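Local coordinates for PKD domain (Vibrio anguillarum, PDB 6AEM), which specifically binds calcium as an all-beta accessory domain of the protease Epp, its precise role in that enzyme being unsettled, at residues E4-V9 with D29-L34. Numbering follows the deposited sequence.
Sequences ENQAPV and DEDGEL. With CA (calcium ion), chain C; ZN (zinc ion), chain D; ZN (zinc ion), chain E.
Asp31 of the 29-34 loop meets Asn5 and Gln6 of the 4-9 segment. Asp31 CB lies loosely beside the end of the Gln6 amide, 4.1 Å from Gln6 NE2. That CB points toward the 4-9 segment, and a chi1 of 63°, with CG between the backbone N and the carbonyl carbon, sets the carboxylate against Asn5 and Gln6, where its two oxygens divide the work. Asp31 OD1 binds calcium at 2.4 Å. Asp31 OD2 accepts a nearly straight hydrogen bond from Gln6 N (2.8 Å, 174° at the hydrogen). The N-H arrives on the syn side but 30° out of the carboxylate plane. The Asn5 amide plane is nearly parallel to that of the Asp31 carboxylate, and Asn5 OD1 joins the same ion. Such a site, at one end of a PKD domain's beta-sandwich, ties the N-terminal segment to the type I turn Asp29-Gly32. Asp29 chelates calcium through both carboxylate oxygens, Gln6 O binds it at 2.4 Å, and water 4 and Asp70 complete the shell. Water 2 donates to Ala7 O and Asp29 OD1 while accepting from Glu30 N. Towards the sheets, Pro8 CB packs tightly on Leu34 CD2 at 3.5 Å, and both side chains touch Val68 of strand 60-70.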
ATOM      1  N   GLU A   4     -24.057  -1.643 -10.884  1.00 32.91           N
ATOM      2  CA  GLU A   4     -23.891  -0.645  -9.856  1.00 29.09           C
ATOM      3  C   GLU A   4     -22.872  -1.157  -8.859  1.00 22.49           C
ATOM      4  O   GLU A   4     -22.956  -0.879  -7.664  1.00 20.95           O
ATOM      5  CB  GLU A   4     -25.205  -0.410  -9.159  1.00 31.83           C
ATOM      6  CG  GLU A   4     -25.918  -1.701  -8.849  1.00 36.35           C
ATOM      7  CD  GLU A   4     -27.020  -1.485  -7.841  1.00 41.21           C
ATOM      8  OE1 GLU A   4     -27.592  -0.368  -7.835  1.00 42.54           O
ATOM      9  OE2 GLU A   4     -27.292  -2.410  -7.042  1.00 43.33           O
ATOM     10  N   ASN A   5     -21.890  -1.896  -9.354  1.00 18.34           N
ATOM     11  CA  ASN A   5     -20.736  -2.225  -8.529  1.00 16.16           C
ATOM     12  C   ASN A   5     -20.116  -0.972  -7.921  1.00 16.27           C
ATOM     13  O   ASN A   5     -19.945   0.048  -8.591  1.00 17.67           O
ATOM     14  CB  ASN A   5     -19.687  -2.916  -9.376  1.00 15.09           C
ATOM     15  CG  ASN A   5     -18.459  -3.266  -8.584  1.00 13.50           C
ATOM     16  OD1 ASN A   5     -18.547  -3.717  -7.429  1.00 13.84           O
ATOM     17  ND2 ASN A   5     -17.293  -3.016  -9.173  1.00 13.38           N
ATOM     18  N   GLN A   6     -19.758  -1.060  -6.643  1.00 14.46           N
ATOM     19  CA  GLN A   6     -18.937  -0.038  -6.003  1.00 15.35           C
ATOM     20  C   GLN A   6     -17.464  -0.396  -6.177  1.00 13.52           C
ATOM     21  O   GLN A   6     -17.072  -1.535  -5.911  1.00 12.26           O
ATOM     22  CB  GLN A   6     -19.294   0.072  -4.518  1.00 18.51           C
ATOM     23  CG  GLN A   6     -20.760   0.425  -4.252  1.00 23.53           C
ATOM     24  CD  GLN A   6     -21.089   0.489  -2.758  1.00 27.88           C
ATOM     25  OE1 GLN A   6     -20.377   1.127  -1.965  1.00 28.88           O
ATOM     26  NE2 GLN A   6     -22.156  -0.197  -2.370  1.00 30.05           N
ATOM     27  N   ALA A   7     -16.658   0.555  -6.674  1.00 14.27           N
ATOM     28  CA  ALA A   7     -15.225   0.323  -6.782  1.00 14.79           C
ATOM     29  C   ALA A   7     -14.646   0.147  -5.373  1.00 13.83           C
ATOM     30  O   ALA A   7     -15.151   0.720  -4.398  1.00 13.72           O
ATOM     31  CB  ALA A   7     -14.541   1.497  -7.475  1.00 15.56           C
ATOM     32  N   PRO A   8     -13.616  -0.669  -5.226  1.00 11.91           N
ATOM     33  CA  PRO A   8     -13.071  -0.945  -3.897  1.00 10.73           C
ATOM     34  C   PRO A   8     -12.427   0.291  -3.295  1.00 10.98           C
ATOM     35  O   PRO A   8     -12.061   1.256  -3.970  1.00 12.11           O
ATOM     36  CB  PRO A   8     -12.041  -2.056  -4.188  1.00 11.26           C
ATOM     37  CG  PRO A   8     -11.601  -1.780  -5.599  1.00 12.20           C
ATOM     38  CD  PRO A   8     -12.851  -1.321  -6.304  1.00 11.87           C
ATOM     39  N   VAL A   9     -12.271   0.218  -1.985  1.00 10.51           N
ATOM     40  CA  VAL A   9     -11.646   1.273  -1.182  1.00 11.54           C
ATOM     41  C   VAL A   9     -10.211   0.862  -0.874  1.00 11.31           C
ATOM     42  O   VAL A   9      -9.981  -0.168  -0.247  1.00 11.68           O
ATOM     43  CB  VAL A   9     -12.406   1.504   0.132  1.00 13.32           C
ATOM     44  CG1 VAL A   9     -11.713   2.572   0.964  1.00 15.43           C
ATOM     45  CG2 VAL A   9     -13.852   1.884  -0.126  1.00 14.61           C
ATOM     46  N   ASP A  29     -13.811  -3.913   0.062  1.00 11.04           N
ATOM     47  CA  ASP A  29     -14.849  -3.689  -0.943  1.00 11.10           C
ATOM     48  C   ASP A  29     -16.202  -3.726  -0.232  1.00 12.19           C
ATOM     49  O   ASP A  29     -16.544  -4.727   0.403  1.00 12.91           O
ATOM     50  CB  ASP A  29     -14.755  -4.759  -2.035  1.00 10.95           C
ATOM     51  CG  ASP A  29     -15.575  -4.436  -3.274  1.00 11.30           C
ATOM     52  OD1 ASP A  29     -15.695  -3.252  -3.610  1.00 12.57           O
ATOM     53  OD2 ASP A  29     -16.058  -5.373  -3.938  1.00 11.67           O
ATOM     54  N   GLU A  30     -16.980  -2.644  -0.364  1.00 13.92           N
ATOM     55  CA  GLU A  30     -18.237  -2.515   0.380  1.00 15.66           C
ATOM     56  C   GLU A  30     -19.271  -3.541  -0.050  1.00 15.50           C
ATOM     57  O   GLU A  30     -20.146  -3.900   0.755  1.00 17.37           O
ATOM     58  CB  GLU A  30     -18.891  -1.138   0.156  1.00 19.13           C
ATOM     59  CG  GLU A  30     -18.068   0.127   0.408  1.00 21.73           C
ATOM     60  CD  GLU A  30     -17.657   0.295   1.868  1.00 22.07           C
ATOM     61  OE1 GLU A  30     -17.747  -0.694   2.597  1.00 23.50           O
ATOM     62  OE2 GLU A  30     -17.290   1.424   2.282  1.00 20.77           O
ATOM     63  N   ASP A  31     -19.223  -3.972  -1.315  1.00 14.87           N
ATOM     64  CA  ASP A  31     -20.241  -4.825  -1.913  1.00 16.05           C
ATOM     65  C   ASP A  31     -19.651  -6.107  -2.493  1.00 18.06           C
ATOM     66  O   ASP A  31     -20.264  -6.710  -3.372  1.00 21.88           O
ATOM     67  CB  ASP A  31     -21.030  -4.076  -3.000  1.00 16.11           C
ATOM     68  CG  ASP A  31     -20.181  -3.640  -4.177  1.00 15.43           C
ATOM     69  OD1 ASP A  31     -18.940  -3.704  -4.098  1.00 15.30           O
ATOM     70  OD2 ASP A  31     -20.786  -3.187  -5.175  1.00 15.94           O
ATOM     71  N   GLY A  32     -18.415  -6.433  -2.175  1.00 17.78           N
ATOM     72  CA  GLY A  32     -17.809  -7.636  -2.718  1.00 17.11           C
ATOM     73  C   GLY A  32     -16.565  -8.024  -1.957  1.00 17.22           C
ATOM     74  O   GLY A  32     -16.507  -7.889  -0.729  1.00 19.06           O
ATOM     75  N   GLU A  33     -15.530  -8.425  -2.687  1.00 15.20           N
ATOM     76  CA  GLU A  33     -14.283  -8.851  -2.072  1.00 14.19           C
ATOM     77  C   GLU A  33     -13.108  -8.305  -2.870  1.00 13.43           C
ATOM     78  O   GLU A  33     -13.224  -8.048  -4.070  1.00 12.94           O
ATOM     79  CB  GLU A  33     -14.159 -10.392  -2.057  1.00 13.94           C
ATOM     80  CG  GLU A  33     -15.307 -11.110  -1.303  1.00 15.44           C
ATOM     81  CD  GLU A  33     -15.327 -10.873   0.208  1.00 17.39           C
ATOM     82  OE1 GLU A  33     -14.328 -10.397   0.764  1.00 18.70           O
ATOM     83  OE2 GLU A  33     -16.341 -11.213   0.866  1.00 19.03           O
ATOM     84  N   LEU A  34     -11.977  -8.144  -2.199  1.00 13.53           N
ATOM     85  CA  LEU A  34     -10.716  -7.822  -2.858  1.00 13.08           C
ATOM     86  C   LEU A  34     -10.043  -9.093  -3.341  1.00 14.31           C
ATOM     87  O   LEU A  34      -9.999 -10.087  -2.611  1.00 15.98           O
ATOM     88  CB  LEU A  34      -9.766  -7.106  -1.900  1.00 14.15           C
ATOM     89  CG  LEU A  34     -10.295  -5.761  -1.400  1.00 14.15           C
ATOM     90  CD1 LEU A  34      -9.228  -5.064  -0.539  1.00 14.25           C
ATOM     91  CD2 LEU A  34     -10.777  -4.851  -2.517  1.00 13.72           C
TER
HETATM   92 CA    CA C 101     -17.102  -3.866  -5.558  1.00 11.48          CA
HETATM   93 ZN    ZN D 102     -16.066   1.081   3.851  1.00 17.62          ZN
HETATM   94 ZN    ZN E 103     -15.639 -11.402   2.952  1.00 36.94          ZN
HETATM   95  O   HOH W   1     -23.245  -2.729  -5.237  1.00 34.67           O
HETATM   96  O   HOH W   2     -16.460  -0.806  -2.421  1.00 15.57           O
HETATM   97  O   HOH W   3     -14.109 -10.402   3.265  1.00 34.16           O
HETATM   98  O   HOH W   4     -17.737  -6.078  -6.191  1.00 14.33           O
HETATM   99  O   HOH W   5     -16.042  -9.454   3.879  1.00 41.83           O